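IWS1 (Encephalitozoon cuniculi, PDB 2XPP) probably acts as a transcription factor in the regulation of RNA polymerase II transcription, possibly during and after recruitment of the TATA-binding protein. Local coordinates at residues Ile62-Ile66 with Val90-Ile96; Ile81-Lys85 with Glu119-Val123. One frame throughout, in Å; residues are numbered along the deposited sequence.

In the fold
Both contacts lie within the TFIIS N-terminal-like helical bundle and share helix 81-92, whose two ends they use. Contact 1 sets the C-terminal end of that helix and the turn after it against helix 62-70; its centre lies about 6 Å from the centre of the chain, and all its touching residues are buried. Contact 2 sets the first turn of the same helix against the start of helix 121-138; its centre lies about 13 Å from the chain centre, and salt bridges and a water join the packing. The two contact centres are 16 Å apart, the nearest atoms about 5 Å. Along the chain the four segments alternate, and helix 81-92 packs on helix 62-70 at one end and on helix 121-138 at the other.

Contact 1 of 2, residues Ile62-Ile66 with Val90-Ile96; sequences ILDEI and VLKTMKI
Leu-63 and Ile-66, one turn apart on helix 62-70, pack against Leu-91, Met-94 and Ile-96 in the apolar core of the TFIIS N-terminal-like helical bundle. Leu-63 sends CD2 among three partners: it lies 3.5 Å from Leu-91 CD2, a tight carbon pair, and 3.8 Å from Ile-96 CD1, which it meets tip to tip, with Met-94 SD a little farther off. In Ile-66, chi1 of -69° sets CG1 beside the backbone N and CG2 anti to it: CG2 slides past the isopropyl end of Leu-91, 3.9 Å from Leu-91 CD2, while CD1, carried by CG1, reaches toward the methyl of the extended Met-94, 4.1 Å from Met-94 CE. Looser contacts run from Ile-62 CG2 to Met-94 CE and from Val-90 CG1 to Ile-66 CD1.

Around this layer, helix 98-104 meets Leu-63 through His-100 and Ser-104, and helix 54-59 meets Ile-96 through Leu-58. The turn that carries Met-94 and Ile-96 is tied down: Gln-54 OE1 accepts from Lys-95 N, and Val-90 O takes both the backbone N and the hydroxyl of Thr-93. Thr-93 OG1 donates in the carbonyl plane, on a lone pair, 2.7 Å from Val-90 O.

Contact 2 of 2, residues Ile81-Lys85 with Glu119-Val123; sequences IKIRK and ESKEV
Arg-84 and Glu-119 form a two-pronged salt bridge where helix 81-92 meets the N-terminus of helix 121-138, at the edge of the TFIIS N-terminal-like bundle. They come from opposite directions, guanidinium and carboxylate planes 51° apart, and the prongs are unequal. Arg-84 NH2 donates to Glu-119 OE1 at 2.8 Å, fairly straight (162°), with the oxygen in the guanidinium plane; Arg-84 NE to Glu-119 OE2 is strongly bent and weak. Glu-119 bends at chi2 (54°), folding its carboxylate back so that OE1 also accepts from Ser-120 N; Arg-84 NH2 comes on the syn side and Ser-120 N on the anti side, both tilted out of the carboxylate plane toward the same face. Pro-79 O accepts from Arg-84 NH1, so the other amino group is held too.

A second ion pair lies nearer solvent: the extended Lys-85 crosses Glu-122 at about a right angle, and NZ comes from above the carboxylate plane, 3.1 Å from Glu-122 OE1.

Van der Waals contacts fill in between. Val-123 CG2 lies 3.6 Å from Lys-85 CG and 4.0 Å from Ile-81 CG1. Ile-81 CG1 also lies over one face of the Arg-84 guanidinium, toward its rim, and Ile-81 CD1 is 3.7 Å from Ser-120 OG.

Ser-120 is the N-cap of its own helix, OG accepting from Val-123 N at 3.1 Å; a water bridges Ser-120 OG to Lys-85 NZ, 3.0 Å from that nitrogen.

Contact 1 of 2, residues Ile62-Ile66 with Val90-Ile96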
ATOM      1  N   ILE A  62      -2.275   3.404   8.926  1.00 16.16           N
ATOM      2  CA  ILE A  62      -1.531   4.057   7.846  1.00 15.05           C
ATOM      3  C   ILE A  62      -1.490   3.148   6.598  1.00 13.74           C
ATOM      4  O   ILE A  62      -1.215   3.637   5.477  1.00 13.76           O
ATOM      5  CB  ILE A  62      -0.081   4.471   8.266  1.00 14.55           C
ATOM      6  CG1 ILE A  62       0.509   5.549   7.332  1.00 15.30           C
ATOM      7  CG2 ILE A  62       0.840   3.248   8.260  1.00 15.11           C
ATOM      8  CD1 ILE A  62      -0.248   6.860   7.361  1.00 16.05           C
ATOM      9  N   LEU A  63      -1.686   1.841   6.768  1.00 14.41           N
ATOM     10  CA  LEU A  63      -1.702   0.975   5.605  1.00 13.29           C
ATOM     11  C   LEU A  63      -2.804   1.343   4.633  1.00 12.44           C
ATOM     12  O   LEU A  63      -2.655   1.079   3.418  1.00 13.40           O
ATOM     13  CB  LEU A  63      -1.748  -0.547   5.944  1.00 12.50           C
ATOM     14  CG  LEU A  63      -0.504  -1.004   6.683  1.00 12.23           C
ATOM     15  CD1 LEU A  63      -0.683  -2.467   7.141  1.00 15.05           C
ATOM     16  CD2 LEU A  63       0.801  -0.871   5.862  1.00 13.45           C
ATOM     17  N   ASP A  64      -3.900   1.927   5.134  1.00 13.59           N
ATOM     18  CA  ASP A  64      -4.995   2.410   4.258  1.00 15.62           C
ATOM     19  C   ASP A  64      -4.484   3.484   3.301  1.00 15.04           C
ATOM     20  O   ASP A  64      -4.835   3.459   2.097  1.00 14.45           O
ATOM     21  CB  ASP A  64      -6.146   3.023   5.085  1.00 16.58           C
ATOM     22  CG  ASP A  64      -6.883   2.014   5.958  1.00 22.90           C
ATOM     23  OD1 ASP A  64      -6.566   0.803   5.979  1.00 26.05           O
ATOM     24  OD2 ASP A  64      -7.811   2.467   6.655  1.00 23.83           O
ATOM     25  N   GLU A  65      -3.681   4.431   3.804  1.00 13.86           N
ATOM     26  CA  GLU A  65      -3.174   5.550   2.968  1.00 14.14           C
ATOM     27  C   GLU A  65      -2.086   5.037   2.027  1.00 13.14           C
ATOM     28  O   GLU A  65      -2.026   5.445   0.858  1.00 12.89           O
ATOM     29  CB  GLU A  65      -2.596   6.695   3.822  1.00 14.77           C
ATOM     30  CG  GLU A  65      -3.741   7.561   4.398  1.00 17.46           C
ATOM     31  CD  GLU A  65      -4.623   6.800   5.371  1.00 20.24           C
ATOM     32  OE1 GLU A  65      -4.112   6.034   6.236  1.00 19.89           O
ATOM     33  OE2 GLU A  65      -5.855   6.959   5.286  1.00 23.34           O
ATOM     34  N   ILE A  66      -1.238   4.127   2.527  1.00 12.17           N
ATOM     35  CA  ILE A  66      -0.204   3.545   1.653  1.00 12.06           C
ATOM     36  C   ILE A  66      -0.877   2.808   0.471  1.00 12.78           C
ATOM     37  O   ILE A  66      -0.499   3.016  -0.704  1.00 10.71           O
ATOM     38  CB  ILE A  66       0.768   2.655   2.404  1.00 11.95           C
ATOM     39  CG1 ILE A  66       1.620   3.546   3.336  1.00 13.63           C
ATOM     40  CG2 ILE A  66       1.708   1.940   1.393  1.00 13.34           C
ATOM     41  CD1 ILE A  66       2.446   2.671   4.379  1.00 13.17           C
ATOM     42  N   VAL A  90       9.113   0.931   1.646  1.00 15.67           N
ATOM     43  CA  VAL A  90       8.531   1.236   2.972  1.00 16.36           C
ATOM     44  C   VAL A  90       7.835   0.001   3.616  1.00 15.69           C
ATOM     45  O   VAL A  90       8.159  -0.378   4.751  1.00 15.94           O
ATOM     46  CB  VAL A  90       7.559   2.432   2.923  1.00 15.40           C
ATOM     47  CG1 VAL A  90       6.713   2.555   4.227  1.00 17.33           C
ATOM     48  CG2 VAL A  90       8.353   3.736   2.708  1.00 18.41           C
ATOM     49  N   LEU A  91       6.902  -0.590   2.872  1.00 13.99           N
ATOM     50  CA  LEU A  91       6.130  -1.749   3.357  1.00 12.75           C
ATOM     51  C   LEU A  91       7.043  -2.904   3.796  1.00 14.44           C
ATOM     52  O   LEU A  91       6.756  -3.571   4.791  1.00 14.87           O
ATOM     53  CB  LEU A  91       5.178  -2.204   2.251  1.00 12.21           C
ATOM     54  CG  LEU A  91       4.002  -1.262   2.020  1.00 10.67           C
ATOM     55  CD1 LEU A  91       3.315  -1.666   0.792  1.00 11.14           C
ATOM     56  CD2 LEU A  91       3.003  -1.260   3.198  1.00 12.11           C
ATOM     57  N   LYS A  92       8.152  -3.099   3.088  1.00 15.11           N
ATOM     58  CA  LYS A  92       9.065  -4.208   3.361  1.00 16.96           C
ATOM     59  C   LYS A  92       9.680  -4.064   4.754  1.00 17.39           C
ATOM     60  O   LYS A  92      10.046  -5.080   5.416  1.00 18.92           O
ATOM     61  CB  LYS A  92      10.204  -4.240   2.319  1.00 19.44           C
ATOM     62  CG  LYS A  92      11.142  -5.353   2.497  1.00 25.88           C
ATOM     63  CD  LYS A  92      12.036  -5.398   1.273  1.00 31.42           C
ATOM     64  CE  LYS A  92      13.465  -5.683   1.629  1.00 36.57           C
ATOM     65  NZ  LYS A  92      14.257  -5.705   0.359  1.00 39.67           N
ATOM     66  N   THR A  93       9.793  -2.814   5.205  1.00 16.04           N
ATOM     67  CA  THR A  93      10.464  -2.504   6.469  1.00 18.41           C
ATOM     68  C   THR A  93       9.542  -2.591   7.684  1.00 18.28           C
ATOM     69  O   THR A  93      10.030  -2.510   8.816  1.00 20.00           O
ATOM     70  CB  THR A  93      11.129  -1.089   6.505  1.00 18.17           C
ATOM     71  OG1 THR A  93      10.138  -0.064   6.605  1.00 20.12           O
ATOM     72  CG2 THR A  93      12.050  -0.834   5.286  1.00 21.30           C
ATOM     73  N   MET A  94       8.244  -2.710   7.455  1.00 17.30           N
ATOM     74  CA  MET A  94       7.257  -2.652   8.550  1.00 16.78           C
ATOM     75  C   MET A  94       6.900  -4.016   9.134  1.00 17.59           C
ATOM     76  O   MET A  94       6.806  -5.015   8.389  1.00 17.55           O
ATOM     77  CB  MET A  94       5.985  -1.957   8.030  1.00 16.37           C
ATOM     78  CG  MET A  94       6.226  -0.497   7.835  1.00 17.13           C
ATOM     79  SD  MET A  94       4.786   0.225   7.041  1.00 18.52           S
ATOM     80  CE  MET A  94       4.946   1.912   7.577  1.00 22.18           C
ATOM     81  N   LYS A  95       6.702  -4.074  10.468  1.00 17.22           N
ATOM     82  CA  LYS A  95       6.337  -5.331  11.120  1.00 18.51           C
ATOM     83  C   LYS A  95       4.810  -5.525  10.995  1.00 18.88           C
ATOM     84  O   LYS A  95       4.068  -5.316  11.952  1.00 18.96           O
ATOM     85  CB  LYS A  95       6.777  -5.352  12.592  1.00 19.34           C
ATOM     86  CG  LYS A  95       8.286  -5.360  12.732  1.00 24.67           C
ATOM     87  CD  LYS A  95       8.769  -5.528  14.159  1.00 29.85           C
ATOM     88  CE  LYS A  95      10.294  -5.410  14.224  1.00 34.21           C
ATOM     89  NZ  LYS A  95      10.885  -5.552  15.623  1.00 37.43           N
ATOM     90  N   ILE A  96       4.410  -5.989   9.813  1.00 16.95           N
ATOM     91  CA  ILE A  96       3.004  -6.126   9.403  1.00 17.29           C
ATOM     92  C   ILE A  96       2.473  -7.520   9.692  1.00 17.69           C
ATOM     93  O   ILE A  96       3.068  -8.528   9.274  1.00 19.12           O
ATOM     94  CB  ILE A  96       2.867  -5.714   7.934  1.00 15.45           C
ATOM     95  CG1 ILE A  96       3.097  -4.191   7.796  1.00 17.44           C
ATOM     96  CG2 ILE A  96       1.517  -6.089   7.396  1.00 17.81           C
ATOM     97  CD1 ILE A  96       3.280  -3.718   6.319  1.00 17.09           C
TER

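Contact 2 of 2, residues Ile81-Lys85 with Glu119-Val123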
ATOM      1  N   ILE A  81       6.236   5.401 -11.305  1.00 14.33           N
ATOM      2  CA  ILE A  81       6.976   4.213 -10.805  1.00 15.55           C
ATOM      3  C   ILE A  81       7.843   4.590  -9.567  1.00 15.87           C
ATOM      4  O   ILE A  81       8.187   3.718  -8.724  1.00 16.27           O
ATOM      5  CB  ILE A  81       7.821   3.557 -11.953  1.00 15.42           C
ATOM      6  CG1 ILE A  81       8.196   2.103 -11.556  1.00 17.09           C
ATOM      7  CG2 ILE A  81       9.029   4.408 -12.307  1.00 18.73           C
ATOM      8  CD1 ILE A  81       8.915   1.350 -12.598  1.00 20.29           C
ATOM      9  N   LYS A  82       8.214   5.864  -9.446  1.00 15.98           N
ATOM     10  CA  LYS A  82       9.033   6.243  -8.260  1.00 18.59           C
ATOM     11  C   LYS A  82       8.222   6.055  -6.974  1.00 16.60           C
ATOM     12  O   LYS A  82       8.753   5.600  -5.935  1.00 16.83           O
ATOM     13  CB  LYS A  82       9.554   7.661  -8.398  1.00 20.06           C
ATOM     14  CG  LYS A  82      10.158   8.208  -7.097  1.00 25.93           C
ATOM     15  CD  LYS A  82      10.938   9.468  -7.389  1.00 31.76           C
ATOM     16  CE  LYS A  82      11.060  10.373  -6.173  1.00 35.63           C
ATOM     17  NZ  LYS A  82      10.057  11.526  -6.223  1.00 37.26           N
ATOM     18  N   ILE A  83       6.921   6.368  -7.032  1.00 15.19           N
ATOM     19  CA  ILE A  83       6.005   6.104  -5.941  1.00 15.30           C
ATOM     20  C   ILE A  83       5.814   4.613  -5.648  1.00 14.96           C
ATOM     21  O   ILE A  83       5.884   4.169  -4.474  1.00 14.73           O
ATOM     22  CB  ILE A  83       4.621   6.750  -6.201  1.00 15.00           C
ATOM     23  CG1 ILE A  83       4.820   8.254  -6.471  1.00 18.46           C
ATOM     24  CG2 ILE A  83       3.643   6.384  -5.052  1.00 17.38           C
ATOM     25  CD1 ILE A  83       3.689   8.831  -7.328  1.00 17.93           C
ATOM     26  N   ARG A  84       5.624   3.847  -6.715  1.00 13.27           N
ATOM     27  CA  ARG A  84       5.446   2.394  -6.623  1.00 13.35           C
ATOM     28  C   ARG A  84       6.661   1.782  -5.924  1.00 14.76           C
ATOM     29  O   ARG A  84       6.512   0.989  -4.973  1.00 15.14           O
ATOM     30  CB  ARG A  84       5.247   1.792  -8.008  1.00 12.66           C
ATOM     31  CG  ARG A  84       3.998   2.421  -8.659  1.00 12.93           C
ATOM     32  CD  ARG A  84       3.397   1.611  -9.787  1.00 15.72           C
ATOM     33  NE  ARG A  84       4.292   1.058 -10.812  1.00 16.60           N
ATOM     34  CZ  ARG A  84       4.505   1.620 -12.014  1.00 21.12           C
ATOM     35  NH1 ARG A  84       3.982   2.804 -12.295  1.00 20.05           N
ATOM     36  NH2 ARG A  84       5.269   1.024 -12.930  1.00 17.59           N
ATOM     37  N   LYS A  85       7.843   2.141  -6.388  1.00 13.69           N
ATOM     38  CA  LYS A  85       9.078   1.557  -5.816  1.00 14.87           C
ATOM     39  C   LYS A  85       9.252   1.957  -4.365  1.00 15.97           C
ATOM     40  O   LYS A  85       9.518   1.094  -3.494  1.00 16.51           O
ATOM     41  CB  LYS A  85      10.287   2.004  -6.614  1.00 16.05           C
ATOM     42  CG  LYS A  85      10.327   1.274  -7.903  1.00 16.87           C
ATOM     43  CD  LYS A  85      11.559   1.702  -8.650  1.00 21.30           C
ATOM     44  CE  LYS A  85      11.684   0.817  -9.843  1.00 29.01           C
ATOM     45  NZ  LYS A  85      12.925   1.168 -10.581  1.00 33.65           N
ATOM     46  N   GLU A 119       3.650  -4.041 -15.383  1.00 28.95           N
ATOM     47  CA  GLU A 119       4.591  -3.601 -14.357  1.00 26.51           C
ATOM     48  C   GLU A 119       6.079  -3.896 -14.742  1.00 26.30           C
ATOM     49  O   GLU A 119       6.349  -4.826 -15.528  1.00 27.62           O
ATOM     50  CB  GLU A 119       4.182  -4.237 -13.011  1.00 24.42           C
ATOM     51  CG  GLU A 119       5.000  -3.730 -11.834  1.00 23.73           C
ATOM     52  CD  GLU A 119       4.984  -2.202 -11.737  1.00 24.54           C
ATOM     53  OE1 GLU A 119       5.985  -1.556 -12.126  1.00 21.69           O
ATOM     54  OE2 GLU A 119       3.950  -1.672 -11.287  1.00 26.68           O
ATOM     55  N   SER A 120       7.027  -3.083 -14.264  1.00 24.77           N
ATOM     56  CA  SER A 120       8.435  -3.390 -14.483  1.00 27.12           C
ATOM     57  C   SER A 120       8.757  -4.712 -13.796  1.00 25.53           C
ATOM     58  O   SER A 120       8.172  -5.045 -12.756  1.00 23.74           O
ATOM     59  CB  SER A 120       9.386  -2.272 -14.018  1.00 27.23           C
ATOM     60  OG  SER A 120       9.637  -2.307 -12.616  1.00 29.47           O
ATOM     61  N   LYS A 121       9.655  -5.468 -14.394  1.00 27.42           N
ATOM     62  CA  LYS A 121      10.106  -6.737 -13.814  1.00 27.84           C
ATOM     63  C   LYS A 121      10.578  -6.538 -12.370  1.00 26.70           C
ATOM     64  O   LYS A 121      10.234  -7.337 -11.512  1.00 25.24           O
ATOM     65  CB  LYS A 121      11.201  -7.403 -14.670  1.00 30.33           C
ATOM     66  CG  LYS A 121      10.775  -7.753 -16.096  1.00 34.23           C
ATOM     67  CD  LYS A 121      11.755  -8.745 -16.720  1.00 42.31           C
ATOM     68  CE  LYS A 121      11.495  -8.996 -18.206  1.00 49.17           C
ATOM     69  NZ  LYS A 121      10.101  -9.489 -18.432  1.00 51.24           N
ATOM     70  N   GLU A 122      11.318  -5.454 -12.108  1.00 25.75           N
ATOM     71  CA  GLU A 122      11.823  -5.148 -10.767  1.00 25.89           C
ATOM     72  C   GLU A 122      10.716  -4.933  -9.730  1.00 22.72           C
ATOM     73  O   GLU A 122      10.768  -5.505  -8.650  1.00 21.84           O
ATOM     74  CB  GLU A 122      12.757  -3.910 -10.789  1.00 28.17           C
ATOM     75  CG  GLU A 122      13.365  -3.544  -9.398  1.00 34.97           C
ATOM     76  CD  GLU A 122      13.824  -2.043  -9.209  1.00 41.23           C
ATOM     77  OE1 GLU A 122      14.511  -1.451 -10.103  1.00 46.47           O
ATOM     78  OE2 GLU A 122      13.513  -1.492  -8.115  1.00 40.21           O
ATOM     79  N   VAL A 123       9.738  -4.085 -10.042  1.00 20.11           N
ATOM     80  CA  VAL A 123       8.616  -3.825  -9.136  1.00 18.96           C
ATOM     81  C   VAL A 123       7.804  -5.116  -8.927  1.00 18.30           C
ATOM     82  O   VAL A 123       7.443  -5.440  -7.796  1.00 17.27           O
ATOM     83  CB  VAL A 123       7.743  -2.682  -9.634  1.00 18.64           C
ATOM     84  CG1 VAL A 123       6.494  -2.506  -8.773  1.00 17.30           C
ATOM     85  CG2 VAL A 123       8.583  -1.381  -9.529  1.00 20.45           C
TER
HETATM   86  O   HOH W   1      12.142  -0.983 -12.453  1.00 38.55           O